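Local atomic coordinates of putative alpha/beta hydrolase (Desulfitobacterium hafniense, PDB entry 4RPC), a protein that is of unconfirmed function but, as a member of the alpha/beta hydrolase family, probably hydrolyses a substrate not yet identified. Residues Y133-A138 with A181-L186; L97-A102 with G121-M126; K46-L51 with L255-L260; A39-D44 with K251-I256; E79-L84 with G109-M114. All coordinates share one frame; numbering follows the deposited sequence.

Contact 1: Y133-A138 with A181-L186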
# COMPACT_ATOMS: atom_id res chain seq x y z
N TYR A 133 11.38 -8.20 -13.21
CA TYR A 133 11.22 -7.96 -11.78
C TYR A 133 9.93 -8.49 -11.28
O TYR A 133 9.94 -9.06 -10.23
CB TYR A 133 11.22 -6.49 -11.46
CG TYR A 133 12.57 -5.94 -11.29
CD1 TYR A 133 13.52 -6.05 -12.31
CD2 TYR A 133 12.94 -5.31 -10.11
CE1 TYR A 133 14.78 -5.55 -12.15
CE2 TYR A 133 14.19 -4.80 -9.94
CZ TYR A 133 15.10 -4.91 -10.97
OH TYR A 133 16.39 -4.39 -10.80
N ALA A 134 8.82 -8.27 -11.97
CA ALA A 134 7.54 -8.85 -11.49
C ALA A 134 7.57 -10.37 -11.29
O ALA A 134 7.02 -10.89 -10.31
CB ALA A 134 6.37 -8.45 -12.34
N ASN A 135 8.18 -11.08 -12.25
CA ASN A 135 8.31 -12.49 -12.19
C ASN A 135 9.16 -12.99 -11.04
O ASN A 135 8.78 -13.97 -10.38
CB ASN A 135 8.81 -13.04 -13.51
CG ASN A 135 7.68 -13.18 -14.53
OD1 ASN A 135 6.81 -14.02 -14.38
ND2 ASN A 135 7.65 -12.32 -15.51
N ILE A 136 10.25 -12.29 -10.73
CA ILE A 136 11.05 -12.65 -9.57
C ILE A 136 10.28 -12.43 -8.27
O ILE A 136 10.22 -13.32 -7.42
CB ILE A 136 12.38 -11.92 -9.56
CG1 ILE A 136 13.28 -12.58 -10.60
CG2 ILE A 136 13.04 -11.95 -8.18
CD1 ILE A 136 14.42 -11.70 -11.01
N MSE A 137 9.69 -11.27 -8.13
CA MSE A 137 9.03 -10.96 -6.92
C MSE A 137 7.81 -11.86 -6.74
O MSE A 137 7.51 -12.26 -5.63
CB MSE A 137 8.64 -9.50 -6.95
CG MSE A 137 9.89 -8.64 -6.86
SE MSE A 137 10.93 -8.96 -5.20
CE MSE A 137 9.36 -9.01 -4.01
N ALA A 138 7.09 -12.17 -7.83
CA ALA A 138 5.97 -13.10 -7.74
C ALA A 138 6.40 -14.43 -7.16
O ALA A 138 5.76 -14.93 -6.21
CB ALA A 138 5.29 -13.32 -9.11
N ALA A 181 -2.71 -13.56 -10.51
CA ALA A 181 -3.26 -12.35 -9.90
C ALA A 181 -2.15 -11.51 -9.29
O ALA A 181 -2.09 -10.28 -9.43
CB ALA A 181 -4.30 -12.71 -8.86
N LEU A 182 -1.26 -12.20 -8.65
CA LEU A 182 -0.10 -11.57 -8.01
C LEU A 182 0.78 -10.94 -9.03
O LEU A 182 1.20 -9.79 -8.87
CB LEU A 182 0.70 -12.63 -7.27
CG LEU A 182 2.04 -12.30 -6.66
CD1 LEU A 182 1.79 -11.19 -5.68
CD2 LEU A 182 2.63 -13.49 -5.91
N LEU A 183 1.07 -11.70 -10.09
CA LEU A 183 1.89 -11.19 -11.15
C LEU A 183 1.33 -9.91 -11.78
O LEU A 183 2.06 -8.96 -11.99
CB LEU A 183 2.13 -12.30 -12.20
CG LEU A 183 3.00 -11.95 -13.37
CD1 LEU A 183 4.42 -11.84 -12.94
CD2 LEU A 183 2.92 -13.03 -14.43
N HIS A 184 0.05 -9.88 -12.13
CA HIS A 184 -0.52 -8.68 -12.73
C HIS A 184 -0.46 -7.44 -11.84
O HIS A 184 -0.28 -6.31 -12.32
CB HIS A 184 -1.96 -8.95 -13.11
CG HIS A 184 -2.04 -9.63 -14.41
ND1 HIS A 184 -2.36 -10.95 -14.54
CD2 HIS A 184 -1.68 -9.19 -15.64
CE1 HIS A 184 -2.28 -11.29 -15.82
NE2 HIS A 184 -1.85 -10.24 -16.50
N ALA A 185 -0.56 -7.69 -10.54
CA ALA A 185 -0.52 -6.64 -9.55
C ALA A 185 0.89 -6.08 -9.51
O ALA A 185 1.10 -4.83 -9.43
CB ALA A 185 -0.91 -7.15 -8.20
N LEU A 186 1.85 -6.98 -9.57
CA LEU A 186 3.26 -6.59 -9.59
C LEU A 186 3.70 -5.89 -10.88
O LEU A 186 4.56 -4.97 -10.84
CB LEU A 186 4.16 -7.77 -9.34
CG LEU A 186 4.06 -8.26 -7.89
CD1 LEU A 186 4.67 -9.65 -7.82
CD2 LEU A 186 4.69 -7.33 -6.85
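Leu186 lays its CD1 methyl over the backbone of the facing helix, where it overlaps the Ala134–Ala138 turn. CD1 lies 3.5 Å from Ala138 N and 3.6 Å from Ala134 O, the two atoms joined by that turn's own hydrogen bond, so a methyl covers a polar pair that is already satisfied. Nearer the root of the same side chain, Leu186 CB meets Ala134 CB at 3.8 Å. The small Ala134 and Ala138 let the branched leucines come this close, with the short helix axes 8.8 Å apart and running at 136°.

Leu183 reaches Ala134 and Asn135 with its CG pointing away from the backbone N (chi1 -179°). Its CD1 settles 4.0 Å from Ala134 CB, and the amide of Asn135 lies across it, OD1 3.5 Å from Leu183 CD1. That amide is engaged elsewhere, with Glu131 and Arg179. Leu182 brings CD2 to 3.5 Å from Ala138 O, and no hydrogen bond links the segments.

Both helices belong to the stretch between strands 112-119 and 204-210, where cap domains are commonly inserted in this family. Here Leu182 also packs on Phe141 and Leu142 of helix 130-145, while Met137 rests on Tyr190 of helix 179-191.

Contact 2: L97-A102 with G121-M126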
# COMPACT_ATOMS: atom_id res chain seq x y z
N LEU A 97 2.33 -1.48 -3.22
CA LEU A 97 1.50 -1.06 -4.34
C LEU A 97 0.34 -0.18 -3.89
O LEU A 97 -0.07 0.71 -4.62
CB LEU A 97 0.90 -2.26 -5.00
CG LEU A 97 -0.06 -2.02 -6.15
CD1 LEU A 97 0.57 -1.17 -7.23
CD2 LEU A 97 -0.48 -3.40 -6.68
N GLY A 98 -0.19 -0.44 -2.71
CA GLY A 98 -1.31 0.29 -2.24
C GLY A 98 -0.95 1.76 -2.05
O GLY A 98 -1.83 2.59 -2.11
N ALA A 99 0.34 2.07 -1.82
CA ALA A 99 0.75 3.47 -1.69
C ALA A 99 0.70 4.16 -3.05
O ALA A 99 0.52 5.36 -3.14
CB ALA A 99 2.16 3.56 -1.13
N SER A 100 0.95 3.40 -4.12
CA SER A 100 0.91 3.97 -5.46
C SER A 100 -0.52 4.24 -5.82
O SER A 100 -0.80 5.26 -6.40
CB SER A 100 1.52 3.03 -6.51
OG SER A 100 2.85 2.83 -6.22
N VAL A 101 -1.41 3.35 -5.47
CA VAL A 101 -2.85 3.58 -5.68
C VAL A 101 -3.32 4.84 -4.87
O VAL A 101 -4.10 5.67 -5.36
CB VAL A 101 -3.67 2.37 -5.30
CG1 VAL A 101 -5.17 2.66 -5.42
CG2 VAL A 101 -3.30 1.18 -6.17
N ALA A 102 -2.84 4.99 -3.65
CA ALA A 102 -3.21 6.14 -2.82
C ALA A 102 -2.77 7.45 -3.50
O ALA A 102 -3.54 8.36 -3.63
CB ALA A 102 -2.56 6.04 -1.46
N GLY A 121 6.29 2.61 -0.47
CA GLY A 121 5.96 2.93 -1.83
C GLY A 121 7.18 2.92 -2.69
O GLY A 121 8.29 3.21 -2.20
N GLN A 122 6.97 2.55 -3.94
CA GLN A 122 8.02 2.39 -4.94
C GLN A 122 7.39 3.03 -6.18
O GLN A 122 6.31 2.64 -6.55
CB GLN A 122 8.37 0.87 -5.12
CG GLN A 122 7.29 -0.10 -5.75
CD GLN A 122 6.20 -0.77 -4.78
OE1 GLN A 122 5.05 -1.09 -5.22
NE2 GLN A 122 6.56 -1.00 -3.47
N TYR A 123 7.99 4.07 -6.75
CA TYR A 123 7.30 4.86 -7.79
C TYR A 123 8.12 5.15 -9.04
O TYR A 123 7.78 6.03 -9.84
CB TYR A 123 6.81 6.20 -7.23
CG TYR A 123 6.20 6.12 -5.86
CD1 TYR A 123 4.81 5.88 -5.68
CD2 TYR A 123 6.99 6.31 -4.74
CE1 TYR A 123 4.24 5.82 -4.41
CE2 TYR A 123 6.42 6.21 -3.47
CZ TYR A 123 5.05 5.98 -3.32
OH TYR A 123 4.55 5.92 -2.04
N GLU A 124 9.16 4.38 -9.24
CA GLU A 124 10.15 4.66 -10.28
C GLU A 124 9.59 4.51 -11.71
O GLU A 124 9.67 5.44 -12.56
CB GLU A 124 11.34 3.73 -10.08
CG GLU A 124 12.45 3.90 -11.09
CD GLU A 124 13.17 5.22 -10.92
OE1 GLU A 124 14.01 5.34 -9.99
OE2 GLU A 124 12.88 6.14 -11.72
N GLY A 125 9.05 3.34 -12.00
CA GLY A 125 8.58 3.02 -13.32
C GLY A 125 9.63 2.31 -14.14
O GLY A 125 10.44 2.93 -14.75
N MSE A 126 9.60 1.00 -14.16
CA MSE A 126 10.65 0.22 -14.73
C MSE A 126 10.62 -0.03 -16.21
O MSE A 126 11.49 -0.71 -16.68
CB MSE A 126 10.65 -1.16 -14.15
CG MSE A 126 10.15 -1.27 -12.76
SE MSE A 126 11.44 -2.36 -11.87
CE MSE A 126 12.26 -0.67 -11.35
O HOH W 1 4.10 1.90 -4.33
O HOH W 2 4.19 1.56 -7.96
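With its hydroxyl set opposite the carbonyl carbon (chi1 -63°), Ser100 presents OG to the 121-126 loop, and Tyr123, whose ring leaves on the same side of its own backbone (chi1 -42°), brings that ring up against Ala99 and Ser100. Ser100 OG approaches the ring obliquely, 3.7 Å from Tyr123 CD1. Ala99 O lies in the ring plane at its edge, and Ala99 CB touches Tyr123 OH at 3.5 Å. Gly121, with no side chain to intervene, lets its CA come within 3.9 Å of Ala99 CB.

Two waters lie between Ser100 and the backbone of Gln122. One accepts from Gln122 N at 3.0 Å, and the other donates to Gln122 O at 2.8 Å. Both are modelled very close to Ser100 OG, which leaves the details of these bridges doubtful. Gln122 turns its amide toward Leu97, and NE2 is hydrogen-bonded to Ser96 OG, the presumed nucleophile on a GxSxG elbow.

Replacing Tyr123 by an alanine would probably open a gap beside Ala99 and Ser100 and leave the loop freer to shift.

Helix 97-108 is wedged here between strand 112-119, through Ala99 on Leu118, and helix 70-83, through Ser100 on Val70; Leu97 packs on Ala185 and Ala189 of helix 179-191.

Contact 3: K46-L51 with L255-L260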
# COMPACT_ATOMS: atom_id res chain seq x y z
N LYS A 46 -12.41 1.43 14.57
CA LYS A 46 -13.83 1.29 14.20
C LYS A 46 -14.79 2.04 15.12
O LYS A 46 -15.86 2.42 14.69
CB LYS A 46 -14.25 -0.17 14.13
CG LYS A 46 -14.26 -0.94 15.43
CD LYS A 46 -14.50 -2.40 15.10
CE LYS A 46 -14.43 -3.32 16.32
NZ LYS A 46 -15.73 -3.20 17.04
N ASP A 47 -14.39 2.24 16.38
CA ASP A 47 -15.17 3.05 17.31
C ASP A 47 -15.54 4.44 16.72
O ASP A 47 -16.61 4.95 16.96
CB ASP A 47 -14.44 3.20 18.68
CG ASP A 47 -13.13 4.06 18.60
OD1 ASP A 47 -12.21 3.79 17.76
OD2 ASP A 47 -13.00 5.03 19.40
N ARG A 48 -14.65 5.00 15.91
CA ARG A 48 -14.74 6.38 15.54
C ARG A 48 -14.71 6.63 14.01
O ARG A 48 -15.42 7.50 13.49
CB ARG A 48 -13.60 7.08 16.26
CG ARG A 48 -13.12 8.34 15.60
CD ARG A 48 -14.08 9.51 15.81
NE ARG A 48 -13.32 10.76 15.78
CZ ARG A 48 -13.79 11.94 15.39
NH1 ARG A 48 -15.06 12.09 14.98
NH2 ARG A 48 -12.96 12.98 15.41
N TYR A 49 -13.92 5.86 13.29
CA TYR A 49 -13.76 6.10 11.87
C TYR A 49 -14.56 5.21 10.97
O TYR A 49 -14.85 4.06 11.31
CB TYR A 49 -12.28 5.98 11.51
CG TYR A 49 -11.51 7.00 12.29
CD1 TYR A 49 -11.48 8.30 11.86
CD2 TYR A 49 -10.90 6.68 13.50
CE1 TYR A 49 -10.82 9.27 12.58
CE2 TYR A 49 -10.23 7.64 14.23
CZ TYR A 49 -10.20 8.94 13.76
OH TYR A 49 -9.58 9.94 14.45
N CYS A 50 -14.90 5.77 9.81
CA CYS A 50 -15.41 5.01 8.72
C CYS A 50 -14.22 4.41 7.93
O CYS A 50 -13.52 5.13 7.27
CB CYS A 50 -16.23 5.88 7.80
SG CYS A 50 -16.92 4.90 6.46
N LEU A 51 -14.01 3.10 8.04
CA LEU A 51 -12.92 2.42 7.39
C LEU A 51 -13.44 1.89 6.08
O LEU A 51 -14.43 1.19 6.03
CB LEU A 51 -12.38 1.24 8.24
CG LEU A 51 -11.59 1.52 9.53
CD1 LEU A 51 -10.85 2.85 9.49
CD2 LEU A 51 -12.44 1.42 10.77
N LEU A 255 -0.81 6.31 14.79
CA LEU A 255 -0.33 7.36 13.91
C LEU A 255 -1.47 8.00 13.10
O LEU A 255 -1.52 9.23 12.93
CB LEU A 255 0.70 6.75 12.98
CG LEU A 255 1.52 7.72 12.15
CD1 LEU A 255 2.06 8.85 13.01
CD2 LEU A 255 2.67 6.94 11.50
N ILE A 256 -2.38 7.18 12.59
CA ILE A 256 -3.54 7.69 11.88
C ILE A 256 -4.37 8.65 12.76
O ILE A 256 -4.74 9.74 12.33
CB ILE A 256 -4.45 6.56 11.33
CG1 ILE A 256 -3.76 5.88 10.14
CG2 ILE A 256 -5.74 7.15 10.81
CD1 ILE A 256 -4.42 4.59 9.67
N ARG A 257 -4.62 8.25 13.99
CA ARG A 257 -5.35 9.09 14.97
C ARG A 257 -4.59 10.37 15.21
O ARG A 257 -5.20 11.42 15.23
CB ARG A 257 -5.51 8.39 16.34
CG ARG A 257 -6.51 7.24 16.38
CD ARG A 257 -6.87 6.78 17.81
NE ARG A 257 -8.05 5.88 17.81
CZ ARG A 257 -9.32 6.28 17.99
NH1 ARG A 257 -9.61 7.56 18.20
NH2 ARG A 257 -10.31 5.39 17.94
N GLU A 258 -3.27 10.28 15.37
CA GLU A 258 -2.42 11.46 15.66
C GLU A 258 -2.43 12.45 14.53
O GLU A 258 -2.63 13.60 14.75
CB GLU A 258 -0.96 11.04 15.91
CG GLU A 258 -0.71 10.35 17.25
CD GLU A 258 0.71 9.80 17.35
OE1 GLU A 258 1.37 9.57 16.28
OE2 GLU A 258 1.17 9.57 18.50
N ILE A 259 -2.23 11.97 13.32
CA ILE A 259 -2.29 12.81 12.12
C ILE A 259 -3.65 13.42 11.90
O ILE A 259 -3.78 14.48 11.34
CB ILE A 259 -1.90 11.96 10.88
CG1 ILE A 259 -0.39 11.68 10.91
CG2 ILE A 259 -2.36 12.59 9.57
CD1 ILE A 259 0.01 10.53 9.98
N LEU A 260 -4.70 12.72 12.30
CA LEU A 260 -6.04 13.28 12.18
C LEU A 260 -6.48 14.16 13.37
O LEU A 260 -7.66 14.40 13.60
CB LEU A 260 -7.04 12.15 11.93
CG LEU A 260 -6.81 11.41 10.62
CD1 LEU A 260 -7.91 10.37 10.45
CD2 LEU A 260 -6.78 12.40 9.46
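The turn leading into strand 50-54 of the central sheet is tied to the C-terminal helix 249-259 by a surface salt bridge between Asp47 and Arg257. Asp47 OD1 comes to 2.5 Å from Arg257 NH2, a short distance as modelled, while OD2 lies 3.1 Å from the same NH2; one nitrogen therefore faces both carboxylate oxygens. The carboxylate meets the edge of the guanidinium, the two planes inclined by 38°. Arg257 spans the gap with a chain extended from CG to NE, and its NH2 also makes a weak hydrogen bond to Asp44 O.

Tyr49 lies beside this bridge. Its CE2 sits over one face of the guanidinium, 4.0 Å from Arg257 NH1, but with ring and guanidinium planes 67° apart the groups are steeply tilted and do not stack.

In the alpha/beta hydrolase fold this helix lies against the sheet, and Ile256 and Ile259 rest on Leu117. Tyr49 and Leu260 extend that apolar layer toward the rim: both touch Val24 of strand 23-27, and Tyr49 CE1 meets Leu260 CD1 at 3.8 Å as the side chains slide past one another. A leucine in place of Arg257 would probably leave Asp47 without its ionic mate and the CE2 side of Tyr49 less covered. Arg48 CG lies over a face of Tyr49, on the same side of the ring plane as the guanidinium, with Leu260 CD1 on the opposite side.

Contact 4: A39-D44 with K251-I256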
# COMPACT_ATOMS: atom_id res chain seq x y z
N ALA A 39 -6.76 -6.06 9.89
CA ALA A 39 -7.60 -6.49 11.02
C ALA A 39 -7.46 -5.65 12.29
O ALA A 39 -8.45 -5.11 12.78
CB ALA A 39 -7.40 -7.97 11.32
N ARG A 40 -6.24 -5.51 12.80
CA ARG A 40 -6.01 -4.80 14.03
C ARG A 40 -6.27 -3.34 13.87
O ARG A 40 -6.83 -2.70 14.78
CB ARG A 40 -4.58 -5.04 14.53
CG ARG A 40 -4.20 -4.30 15.79
CD ARG A 40 -5.13 -4.63 16.98
NE ARG A 40 -4.80 -3.78 18.12
CZ ARG A 40 -3.82 -4.05 18.99
NH1 ARG A 40 -3.08 -5.14 18.88
NH2 ARG A 40 -3.57 -3.22 19.98
N ILE A 41 -5.94 -2.78 12.70
CA ILE A 41 -6.16 -1.35 12.50
C ILE A 41 -7.65 -1.06 12.54
O ILE A 41 -8.09 -0.10 13.15
CB ILE A 41 -5.53 -0.86 11.18
CG1 ILE A 41 -4.01 -0.91 11.33
CG2 ILE A 41 -5.98 0.57 10.84
CD1 ILE A 41 -3.25 -0.77 10.02
N ILE A 42 -8.41 -1.87 11.86
CA ILE A 42 -9.85 -1.71 11.83
C ILE A 42 -10.38 -1.79 13.25
O ILE A 42 -11.12 -0.90 13.66
CB ILE A 42 -10.48 -2.77 10.94
CG1 ILE A 42 -10.12 -2.52 9.47
CG2 ILE A 42 -12.00 -2.81 11.09
CD1 ILE A 42 -10.35 -3.74 8.60
N ARG A 43 -10.00 -2.82 14.00
CA ARG A 43 -10.42 -2.93 15.39
C ARG A 43 -10.10 -1.71 16.22
O ARG A 43 -10.95 -1.27 16.98
CB ARG A 43 -9.83 -4.17 16.08
CG ARG A 43 -10.42 -5.47 15.54
CD ARG A 43 -10.17 -6.62 16.50
NE ARG A 43 -8.76 -6.94 16.53
CZ ARG A 43 -8.13 -7.70 15.62
NH1 ARG A 43 -8.79 -8.26 14.60
NH2 ARG A 43 -6.83 -7.92 15.76
N ASP A 44 -8.90 -1.14 16.05
CA ASP A 44 -8.51 0.08 16.79
C ASP A 44 -9.29 1.35 16.39
O ASP A 44 -9.51 2.21 17.23
CB ASP A 44 -7.02 0.37 16.67
CG ASP A 44 -6.17 -0.70 17.28
OD1 ASP A 44 -6.67 -1.49 18.13
OD2 ASP A 44 -4.97 -0.77 16.87
N LYS A 251 0.70 0.47 15.95
CA LYS A 251 1.38 1.77 15.78
C LYS A 251 0.91 2.52 14.56
O LYS A 251 1.02 3.74 14.49
CB LYS A 251 2.89 1.64 15.65
CG LYS A 251 3.55 0.97 16.80
CD LYS A 251 5.06 1.00 16.60
CE LYS A 251 5.75 0.25 17.73
NZ LYS A 251 7.16 0.66 17.81
N ILE A 252 0.42 1.80 13.55
CA ILE A 252 -0.17 2.48 12.40
C ILE A 252 -1.47 3.15 12.85
O ILE A 252 -1.71 4.29 12.50
CB ILE A 252 -0.50 1.55 11.18
CG1 ILE A 252 0.71 0.72 10.69
CG2 ILE A 252 -1.04 2.38 10.03
CD1 ILE A 252 1.89 1.51 10.23
N SER A 253 -2.32 2.43 13.58
CA SER A 253 -3.56 3.02 14.19
C SER A 253 -3.34 4.29 14.95
O SER A 253 -4.08 5.24 14.80
CB SER A 253 -4.17 2.06 15.20
OG SER A 253 -4.55 0.93 14.52
N ARG A 254 -2.34 4.26 15.81
CA ARG A 254 -2.03 5.41 16.66
C ARG A 254 -1.63 6.58 15.77
O ARG A 254 -2.07 7.69 15.93
CB ARG A 254 -0.89 5.04 17.59
CG ARG A 254 -0.94 5.67 18.94
CD ARG A 254 -0.37 4.72 19.99
NE ARG A 254 0.85 5.24 20.59
CZ ARG A 254 0.90 6.18 21.52
NH1 ARG A 254 -0.21 6.76 21.98
NH2 ARG A 254 2.08 6.55 22.00
N LEU A 255 -0.81 6.31 14.79
CA LEU A 255 -0.33 7.36 13.91
C LEU A 255 -1.47 8.00 13.10
O LEU A 255 -1.52 9.23 12.93
CB LEU A 255 0.70 6.75 12.98
CG LEU A 255 1.52 7.72 12.15
CD1 LEU A 255 2.06 8.85 13.01
CD2 LEU A 255 2.67 6.94 11.50
N ILE A 256 -2.38 7.18 12.59
CA ILE A 256 -3.54 7.69 11.88
C ILE A 256 -4.37 8.65 12.76
O ILE A 256 -4.74 9.74 12.33
CB ILE A 256 -4.45 6.56 11.33
CG1 ILE A 256 -3.76 5.88 10.14
CG2 ILE A 256 -5.74 7.15 10.81
CD1 ILE A 256 -4.42 4.59 9.67
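The polar part of this contact is one hydrogen bond, from Ser253 OG, set opposite its carbonyl carbon (chi1 -63°) to face Asp44, to Asp44 OD2 at 2.9 Å. It uses the anti lone pair of OD2, directed away from the other oxygen. That other oxygen is engaged within its own helix: Arg40 NE donates to Asp44 OD1 at 3.0 Å in a nearly straight bond (165°), with the acceptor in the guanidinium plane and the donor on the syn side of the carboxylate. The two grips fall on different oxygens and probably fix the rotation of the carboxylate, while the arginine would be expected to favour the charged form of Asp44. Arg40 also has a long, weak ion pair with Glu250.

The apolar contacts centre on Ile41. Its CD1 touches both Ile252 CB and Ile252 CG2, each at 3.8 Å, and CG2 approaches Ile256 CD1 more loosely, at 4.5 Å. Nearer the helix backbone, the serine hydroxyl rests against the isoleucine, Ser253 OG lying 3.4 Å from Ile41 CA. The small Ser253 allows the backbones to near each other here, its CA 5.4 Å from that of Ile41.

As for backbone geometry, the short axes pass 9.0 Å apart at 42°. Helix 39-45, which precedes strand 50-54, and the C-terminal helix 249-259 are the pair that, in the alpha/beta hydrolase fold, share one face of the central sheet.

Contact 5: E79-L84 with G109-M114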
# COMPACT_ATOMS: atom_id res chain seq x y z
N GLU A 79 -14.71 5.48 -8.26
CA GLU A 79 -16.14 5.24 -8.56
C GLU A 79 -16.84 4.52 -7.42
O GLU A 79 -18.01 4.71 -7.22
CB GLU A 79 -16.29 4.42 -9.82
CG GLU A 79 -15.82 5.20 -11.03
CD GLU A 79 -15.91 4.40 -12.32
OE1 GLU A 79 -15.07 3.48 -12.55
OE2 GLU A 79 -16.82 4.72 -13.09
N ALA A 80 -16.12 3.68 -6.68
CA ALA A 80 -16.76 2.94 -5.60
C ALA A 80 -17.01 3.89 -4.48
O ALA A 80 -18.02 3.78 -3.84
CB ALA A 80 -15.94 1.75 -5.13
N LEU A 81 -16.12 4.85 -4.29
CA LEU A 81 -16.32 5.87 -3.28
C LEU A 81 -17.48 6.77 -3.58
O LEU A 81 -18.27 7.11 -2.71
CB LEU A 81 -15.06 6.68 -3.10
CG LEU A 81 -13.88 5.98 -2.40
CD1 LEU A 81 -12.73 6.95 -2.20
CD2 LEU A 81 -14.27 5.34 -1.10
N GLU A 82 -17.59 7.15 -4.82
CA GLU A 82 -18.74 7.90 -5.32
C GLU A 82 -20.08 7.17 -5.11
O GLU A 82 -21.06 7.78 -4.76
CB GLU A 82 -18.54 8.15 -6.80
CG GLU A 82 -19.48 9.16 -7.40
CD GLU A 82 -19.15 9.39 -8.86
OE1 GLU A 82 -18.12 8.83 -9.33
OE2 GLU A 82 -19.91 10.12 -9.55
N GLU A 83 -20.10 5.86 -5.32
CA GLU A 83 -21.28 5.05 -4.97
C GLU A 83 -21.74 5.27 -3.56
O GLU A 83 -22.93 5.31 -3.29
CB GLU A 83 -20.97 3.56 -5.10
CG GLU A 83 -20.97 3.07 -6.53
CD GLU A 83 -22.38 2.87 -7.04
OE1 GLU A 83 -23.19 2.27 -6.29
OE2 GLU A 83 -22.69 3.32 -8.18
N LEU A 84 -20.80 5.40 -2.63
CA LEU A 84 -21.15 5.58 -1.23
C LEU A 84 -21.31 7.04 -0.92
O LEU A 84 -21.43 7.39 0.23
CB LEU A 84 -20.10 4.96 -0.29
CG LEU A 84 -19.83 3.48 -0.56
CD1 LEU A 84 -18.68 3.03 0.31
CD2 LEU A 84 -21.06 2.61 -0.34
N GLY A 109 -8.08 13.58 -8.45
CA GLY A 109 -8.85 14.71 -7.96
C GLY A 109 -10.35 14.55 -8.02
O GLY A 109 -11.07 15.47 -7.63
N GLU A 110 -10.85 13.40 -8.48
CA GLU A 110 -12.28 13.14 -8.43
C GLU A 110 -12.69 13.33 -6.97
O GLU A 110 -13.54 14.14 -6.63
CB GLU A 110 -12.58 11.72 -8.92
CG GLU A 110 -14.04 11.49 -9.33
CD GLU A 110 -14.52 10.05 -9.13
OE1 GLU A 110 -13.69 9.10 -9.22
OE2 GLU A 110 -15.73 9.85 -8.87
N ILE A 111 -12.00 12.61 -6.10
CA ILE A 111 -12.20 12.62 -4.68
C ILE A 111 -11.07 13.34 -3.93
O ILE A 111 -9.89 13.12 -4.22
CB ILE A 111 -12.31 11.17 -4.23
CG1 ILE A 111 -13.69 10.69 -4.68
CG2 ILE A 111 -12.07 11.03 -2.74
CD1 ILE A 111 -13.88 9.23 -4.45
N LYS A 112 -11.45 14.19 -2.98
CA LYS A 112 -10.51 15.00 -2.23
C LYS A 112 -9.85 14.21 -1.12
O LYS A 112 -10.52 13.52 -0.33
CB LYS A 112 -11.18 16.25 -1.65
CG LYS A 112 -10.44 16.88 -0.45
CD LYS A 112 -10.58 18.40 -0.40
CE LYS A 112 -12.02 18.89 -0.41
NZ LYS A 112 -12.07 20.33 -0.83
N VAL A 113 -8.53 14.34 -1.04
CA VAL A 113 -7.72 13.57 -0.12
C VAL A 113 -6.92 14.52 0.81
O VAL A 113 -6.10 15.34 0.32
CB VAL A 113 -6.74 12.70 -0.90
CG1 VAL A 113 -5.85 11.93 0.06
CG2 VAL A 113 -7.49 11.73 -1.82
N MSE A 114 -7.12 14.40 2.11
CA MSE A 114 -6.46 15.36 3.03
C MSE A 114 -5.09 14.88 3.40
O MSE A 114 -4.20 15.67 3.52
CB MSE A 114 -7.15 15.70 4.34
CG MSE A 114 -7.48 17.22 4.39
SE MSE A 114 -8.83 17.67 3.04
CE MSE A 114 -9.82 16.12 3.70
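Ile111 CD1 is set against Leu81 at the end of helix 70-83, the two side chains crossing at about a right angle. The model places CD1 too close to Leu81 CB for their exact separation to be trusted, but the pairing itself is plain, with Ile111 CG2 4.2 Å from Leu81 CD1. Beside this apolar pair, on the exposed rim, Glu82 and Glu110 extend their chains across each other until Glu82 OE1 lies 2.6 Å from Glu110 OE2. Their carboxylate planes are 66° apart. Each glutamate gets there with CG swung away from its backbone N, at chi1 -167° for Glu82 and -162° for Glu110. The other oxygen, Glu110 OE1, stays 3.9 Å from Glu79 N and forms a salt bridge with Arg108.

A second shell holds these groups in place. Leu81 also rests on Leu13, Leu52 and Val86, and thus on the edge of the sheet. Gly109, with positive phi, turns the chain as it leaves helix 97-108, and Ile111 follows just before strand 112-119, whose Lys112 is paired through its backbone with Asp87 and Val89.

Two carboxylates so close would be expected to raise the proton affinity of one of them, an effect Arg108 would partly offset; Glu110 is poorly ordered, however, so the meeting may be looser than the distance suggests.

How the contacts relate
Contacts 1 and 2 share the presumed active-site side of the molecule, their centres 14 Å apart. They touch directly: Ala185 O meets Leu97 CD2 at 3.5 Å, and Tyr133 CD2 lies 3.7 Å from Met126 SE. Contact 2 borders the likely Ser96–His241–Glu213 triad, Leu186 of contact 1 lies near it, and a tetraethylene glycol, probably from the crystallisation liquor, is bound about 6 Å from the Met137 side chain. Contacts 3 and 4 use the same helix 249-259, with centres 8 Å apart, and lie across the chain's centre from contact 1, about 32 and 28 Å away between centres. Contact 5 reaches the same sheet as contact 3, their centres about 18 Å apart, without touching it.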